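Local coordinates for protein vacuolar aminopeptidase 1 (Saccharomyces cerevisiae, PDB 5JGF) that removes N-terminal amino acids, preferably neutral or hydrophobic ones, from peptides in the vacuole as a zinc-dependent dodecameric M18 aminopeptidase, at residues T156-P168 with K180-T192. Numbering follows the deposited sequence.
Sequences TPLPVCRIPSLAP and KEDQTIPVIGFPT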
loop_
_atom_site.group_PDB
_atom_site.type_symbol
_atom_site.label_atom_id
_atom_site.label_comp_id
_atom_site.label_asym_id
_atom_site.label_seq_id
_atom_site.Cartn_x
_atom_site.Cartn_y
_atom_site.Cartn_z
ATOM N N THR D 156 32.939 20.232 34.447
ATOM C CA THR D 156 32.023 21.304 34.835
ATOM C C THR D 156 32.798 22.483 35.424
ATOM O O THR D 156 33.670 22.295 36.268
ATOM C CB THR D 156 31.011 20.801 35.881
ATOM O OG1 THR D 156 30.354 19.628 35.380
ATOM C CG2 THR D 156 29.968 21.871 36.181
ATOM N N PRO D 157 32.464 23.720 35.016
ATOM C CA PRO D 157 31.423 24.153 34.078
ATOM C C PRO D 157 31.757 24.092 32.586
ATOM O O PRO D 157 30.931 24.469 31.756
ATOM C CB PRO D 157 31.158 25.579 34.521
ATOM C CG PRO D 157 32.559 26.058 34.805
ATOM C CD PRO D 157 33.144 24.895 35.603
ATOM N N LEU D 158 32.949 23.632 32.232
ATOM C CA LEU D 158 33.316 23.577 30.822
ATOM C C LEU D 158 32.591 22.494 30.028
ATOM O O LEU D 158 32.715 21.307 30.330
ATOM C CB LEU D 158 34.829 23.366 30.658
ATOM C CG LEU D 158 35.307 23.225 29.203
ATOM C CD1 LEU D 158 35.095 24.542 28.462
ATOM C CD2 LEU D 158 36.774 22.832 29.163
ATOM N N PRO D 159 31.798 22.895 29.021
ATOM C CA PRO D 159 31.095 21.899 28.210
ATOM C C PRO D 159 32.059 21.566 27.072
ATOM O O PRO D 159 32.226 22.352 26.137
ATOM C CB PRO D 159 29.850 22.646 27.743
ATOM C CG PRO D 159 30.342 24.051 27.589
ATOM C CD PRO D 159 31.264 24.252 28.781
ATOM N N VAL D 160 32.718 20.418 27.171
ATOM C CA VAL D 160 33.694 20.006 26.165
ATOM C C VAL D 160 33.082 19.465 24.875
ATOM O O VAL D 160 33.737 19.466 23.834
ATOM C CB VAL D 160 34.657 18.922 26.727
ATOM C CG1 VAL D 160 35.325 19.423 28.012
ATOM C CG2 VAL D 160 33.895 17.621 26.994
ATOM N N CYS D 161 31.833 19.008 24.952
ATOM C CA CYS D 161 31.137 18.423 23.806
ATOM C C CYS D 161 29.757 19.016 23.575
ATOM O O CYS D 161 29.184 19.665 24.447
ATOM C CB CYS D 161 30.969 16.902 24.002
ATOM S SG CYS D 161 32.499 15.980 23.930
ATOM N N ARG D 162 29.231 18.763 22.383
ATOM C CA ARG D 162 27.904 19.207 21.986
ATOM C C ARG D 162 27.555 18.422 20.727
ATOM O O ARG D 162 28.373 18.322 19.815
ATOM C CB ARG D 162 27.901 20.713 21.694
ATOM C CG ARG D 162 26.567 21.266 21.181
ATOM C CD ARG D 162 26.633 22.788 21.015
ATOM N NE ARG D 162 25.412 23.373 20.457
ATOM C CZ ARG D 162 25.018 23.221 19.196
ATOM N NH1 ARG D 162 25.745 22.501 18.351
ATOM N NH2 ARG D 162 23.899 23.794 18.775
ATOM N N ILE D 163 26.356 17.843 20.700
ATOM C CA ILE D 163 25.888 17.075 19.545
ATOM C C ILE D 163 25.041 18.070 18.753
ATOM O O ILE D 163 23.920 18.397 19.141
ATOM C CB ILE D 163 25.020 15.884 19.989
ATOM C CG1 ILE D 163 25.774 15.064 21.046
ATOM C CG2 ILE D 163 24.678 15.011 18.779
ATOM C CD1 ILE D 163 24.948 13.978 21.706
ATOM N N PRO D 164 25.567 18.545 17.616
ATOM C CA PRO D 164 24.905 19.523 16.747
ATOM C C PRO D 164 23.754 19.081 15.861
ATOM O O PRO D 164 23.909 18.197 15.022
ATOM C CB PRO D 164 26.064 20.062 15.924
ATOM C CG PRO D 164 26.867 18.824 15.678
ATOM C CD PRO D 164 26.871 18.144 17.050
ATOM N N SER D 165 22.600 19.718 16.035
ATOM C CA SER D 165 21.449 19.409 15.201
ATOM C C SER D 165 21.754 19.990 13.824
ATOM O O SER D 165 22.545 20.928 13.701
ATOM C CB SER D 165 20.180 20.064 15.758
ATOM O OG SER D 165 20.284 21.483 15.747
ATOM N N LEU D 166 21.151 19.419 12.788
ATOM C CA LEU D 166 21.345 19.926 11.440
ATOM C C LEU D 166 20.288 21.000 11.218
ATOM O O LEU D 166 19.130 20.817 11.591
ATOM C CB LEU D 166 21.165 18.805 10.408
ATOM C CG LEU D 166 21.311 19.242 8.945
ATOM C CD1 LEU D 166 22.728 19.746 8.698
ATOM C CD2 LEU D 166 21.001 18.070 8.022
ATOM N N ALA D 167 20.679 22.124 10.625
ATOM C CA ALA D 167 19.722 23.201 10.368
ATOM C C ALA D 167 18.556 22.667 9.538
ATOM O O ALA D 167 18.750 21.879 8.611
ATOM C CB ALA D 167 20.405 24.352 9.637
ATOM N N PRO D 168 17.324 23.094 9.858
ATOM C CA PRO D 168 16.143 22.637 9.120
ATOM C C PRO D 168 16.134 23.077 7.656
ATOM O O PRO D 168 15.378 22.541 6.844
ATOM C CB PRO D 168 14.983 23.232 9.918
ATOM C CG PRO D 168 15.578 24.497 10.489
ATOM C CD PRO D 168 16.948 24.029 10.936
ATOM N N LYS D 180 21.895 6.791 16.063
ATOM C CA LYS D 180 22.745 6.982 17.237
ATOM C C LYS D 180 24.233 6.719 17.022
ATOM O O LYS D 180 25.061 7.145 17.826
ATOM C CB LYS D 180 22.236 6.127 18.402
ATOM C CG LYS D 180 20.828 6.500 18.860
ATOM C CD LYS D 180 20.457 5.815 20.169
ATOM C CE LYS D 180 20.455 4.292 20.042
ATOM N NZ LYS D 180 19.409 3.812 19.090
ATOM N N GLU D 181 24.579 6.028 15.943
ATOM C CA GLU D 181 25.980 5.742 15.660
ATOM C C GLU D 181 26.599 6.738 14.676
ATOM O O GLU D 181 27.730 7.186 14.864
ATOM C CB GLU D 181 26.115 4.317 15.110
ATOM C CG GLU D 181 27.518 3.909 14.660
ATOM C CD GLU D 181 28.534 3.898 15.791
ATOM O OE1 GLU D 181 28.157 3.561 16.934
ATOM O OE2 GLU D 181 29.718 4.212 15.529
ATOM N N ASP D 182 25.851 7.100 13.636
ATOM C CA ASP D 182 26.377 7.999 12.614
ATOM C C ASP D 182 25.967 9.463 12.656
ATOM O O ASP D 182 26.642 10.305 12.068
ATOM C CB ASP D 182 26.034 7.462 11.220
ATOM C CG ASP D 182 26.582 6.074 10.981
ATOM O OD1 ASP D 182 27.724 5.814 11.406
ATOM O OD2 ASP D 182 25.877 5.254 10.356
ATOM N N GLN D 183 24.873 9.784 13.334
ATOM C CA GLN D 183 24.431 11.171 13.342
ATOM C C GLN D 183 24.525 11.919 14.664
ATOM O O GLN D 183 24.777 13.122 14.677
ATOM C CB GLN D 183 23.001 11.246 12.796
ATOM C CG GLN D 183 22.871 10.664 11.386
ATOM C CD GLN D 183 21.473 10.811 10.811
ATOM O OE1 GLN D 183 20.495 10.348 11.395
ATOM N NE2 GLN D 183 21.376 11.452 9.652
ATOM N N THR D 184 24.331 11.223 15.776
ATOM C CA THR D 184 24.395 11.885 17.075
ATOM C C THR D 184 25.775 11.701 17.698
ATOM O O THR D 184 25.924 11.026 18.719
ATOM C CB THR D 184 23.317 11.326 18.019
ATOM O OG1 THR D 184 23.532 9.927 18.207
ATOM C CG2 THR D 184 21.932 11.535 17.425
ATOM N N ILE D 185 26.779 12.308 17.074
ATOM C CA ILE D 185 28.156 12.203 17.543
ATOM C C ILE D 185 28.619 13.523 18.155
ATOM O O ILE D 185 28.506 14.583 17.542
ATOM C CB ILE D 185 29.104 11.813 16.380
ATOM C CG1 ILE D 185 28.593 10.535 15.704
ATOM C CG2 ILE D 185 30.521 11.590 16.905
ATOM C CD1 ILE D 185 29.365 10.135 14.450
ATOM N N PRO D 186 29.144 13.473 19.389
ATOM C CA PRO D 186 29.604 14.705 20.034
ATOM C C PRO D 186 30.801 15.337 19.336
ATOM O O PRO D 186 31.772 14.651 18.999
ATOM C CB PRO D 186 29.963 14.252 21.453
ATOM C CG PRO D 186 29.144 12.995 21.651
ATOM C CD PRO D 186 29.249 12.326 20.305
ATOM N N VAL D 187 30.720 16.646 19.118
ATOM C CA VAL D 187 31.806 17.402 18.509
ATOM C C VAL D 187 32.557 17.980 19.702
ATOM O O VAL D 187 31.961 18.638 20.559
ATOM C CB VAL D 187 31.269 18.538 17.617
ATOM C CG1 VAL D 187 32.401 19.472 17.211
ATOM C CG2 VAL D 187 30.612 17.943 16.377
ATOM N N ILE D 188 33.861 17.731 19.760
ATOM C CA ILE D 188 34.659 18.188 20.885
ATOM C C ILE D 188 35.585 19.367 20.584
ATOM O O ILE D 188 36.022 20.063 21.499
ATOM C CB ILE D 188 35.458 16.987 21.468
ATOM C CG1 ILE D 188 36.069 17.357 22.818
ATOM C CG2 ILE D 188 36.525 16.536 20.481
ATOM C CD1 ILE D 188 36.496 16.145 23.633
ATOM N N GLY D 189 35.883 19.608 19.313
ATOM C CA GLY D 189 36.744 20.735 18.994
ATOM C C GLY D 189 37.054 20.930 17.524
ATOM O O GLY D 189 36.498 20.256 16.660
ATOM N N PHE D 190 37.931 21.889 17.248
ATOM C CA PHE D 190 38.376 22.181 15.894
ATOM C C PHE D 190 39.773 22.751 16.090
ATOM O O PHE D 190 39.968 23.963 16.111
ATOM C CB PHE D 190 37.480 23.218 15.211
ATOM C CG PHE D 190 37.630 23.239 13.718
ATOM C CD1 PHE D 190 36.842 22.421 12.917
ATOM C CD2 PHE D 190 38.615 24.016 13.115
ATOM C CE1 PHE D 190 37.035 22.370 11.541
ATOM C CE2 PHE D 190 38.816 23.970 11.736
ATOM C CZ PHE D 190 38.025 23.147 10.949
ATOM N N PRO D 191 40.768 21.870 16.255
ATOM C CA PRO D 191 42.156 22.283 16.464
ATOM C C PRO D 191 42.850 22.957 15.286
ATOM O O PRO D 191 42.432 22.826 14.138
ATOM C CB PRO D 191 42.840 20.980 16.854
ATOM C CG PRO D 191 42.101 19.971 16.045
ATOM C CD PRO D 191 40.657 20.399 16.228
ATOM N N THR D 192 43.921 23.679 15.593
ATOM C CA THR D 192 44.726 24.366 14.591
ATOM C C THR D 192 46.162 23.885 14.794
ATOM O O THR D 192 46.517 23.416 15.871
ATOM C CB THR D 192 44.654 25.898 14.759
ATOM O OG1 THR D 192 44.966 26.249 16.111
ATOM C CG2 THR D 192 43.254 26.406 14.421
HETATM O O HOH W 1 32.114 21.119 21.304
HETATM O O HOH W 2 24.825 15.759 15.336
#
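Ile-163 and Pro-186 run alongside one another with their ends in the same direction, CG1 of the isoleucine 4.0 Å from CG of the proline. With its CG2 branch anti to the backbone N (chi1 -52° for CG1), Ile-163 spreads along the other segment, and CG2 reaches Thr-184 CA at 3.6 Å. Cys-161 continues this row: its CB packs on Pro-186 CB at 3.8 Å, while SG touches both that carbon and Ile-188. Cys-161 and Pro-186 also meet Ile-114 and Leu-240, on strands 112-119 and 233-242 of the antiparallel sheet. Separately, the Pro-164 ring is set nearly perpendicular to the Val-187 side chain, its CD 3.8 Å from the CG2 methyl.

The two segments run roughly antiparallel, 142° apart. Val-187 N donates to Arg-162 O over 3.0 Å; the N-H points almost straight at the oxygen (172°) but comes from above the carbonyl plane, and the return bond, Arg-162 N to Val-187 O, is weak. A water 2.6 Å from Val-187 O donates to it and, weakly, to Val-160 O; another joins Pro-164 O to Gln-183 O. Asp-129 meets the charge of Arg-162, whose NH2 also bonds to Arg-441 O and Ser-436 OG of a second subunit.

Ala-167 and Pro-168 pack on His-347 and Met-437 of that subunit, so 156-168 probably ends beside its active site. Away from the two zinc ions of its own chain, the contact joins the loop after strand 149-154 to strand 187-189, outermost of its sheet within this chain, mainly through aliphatic packing, with one straight backbone bond and one well-bonded bridging water as polar links.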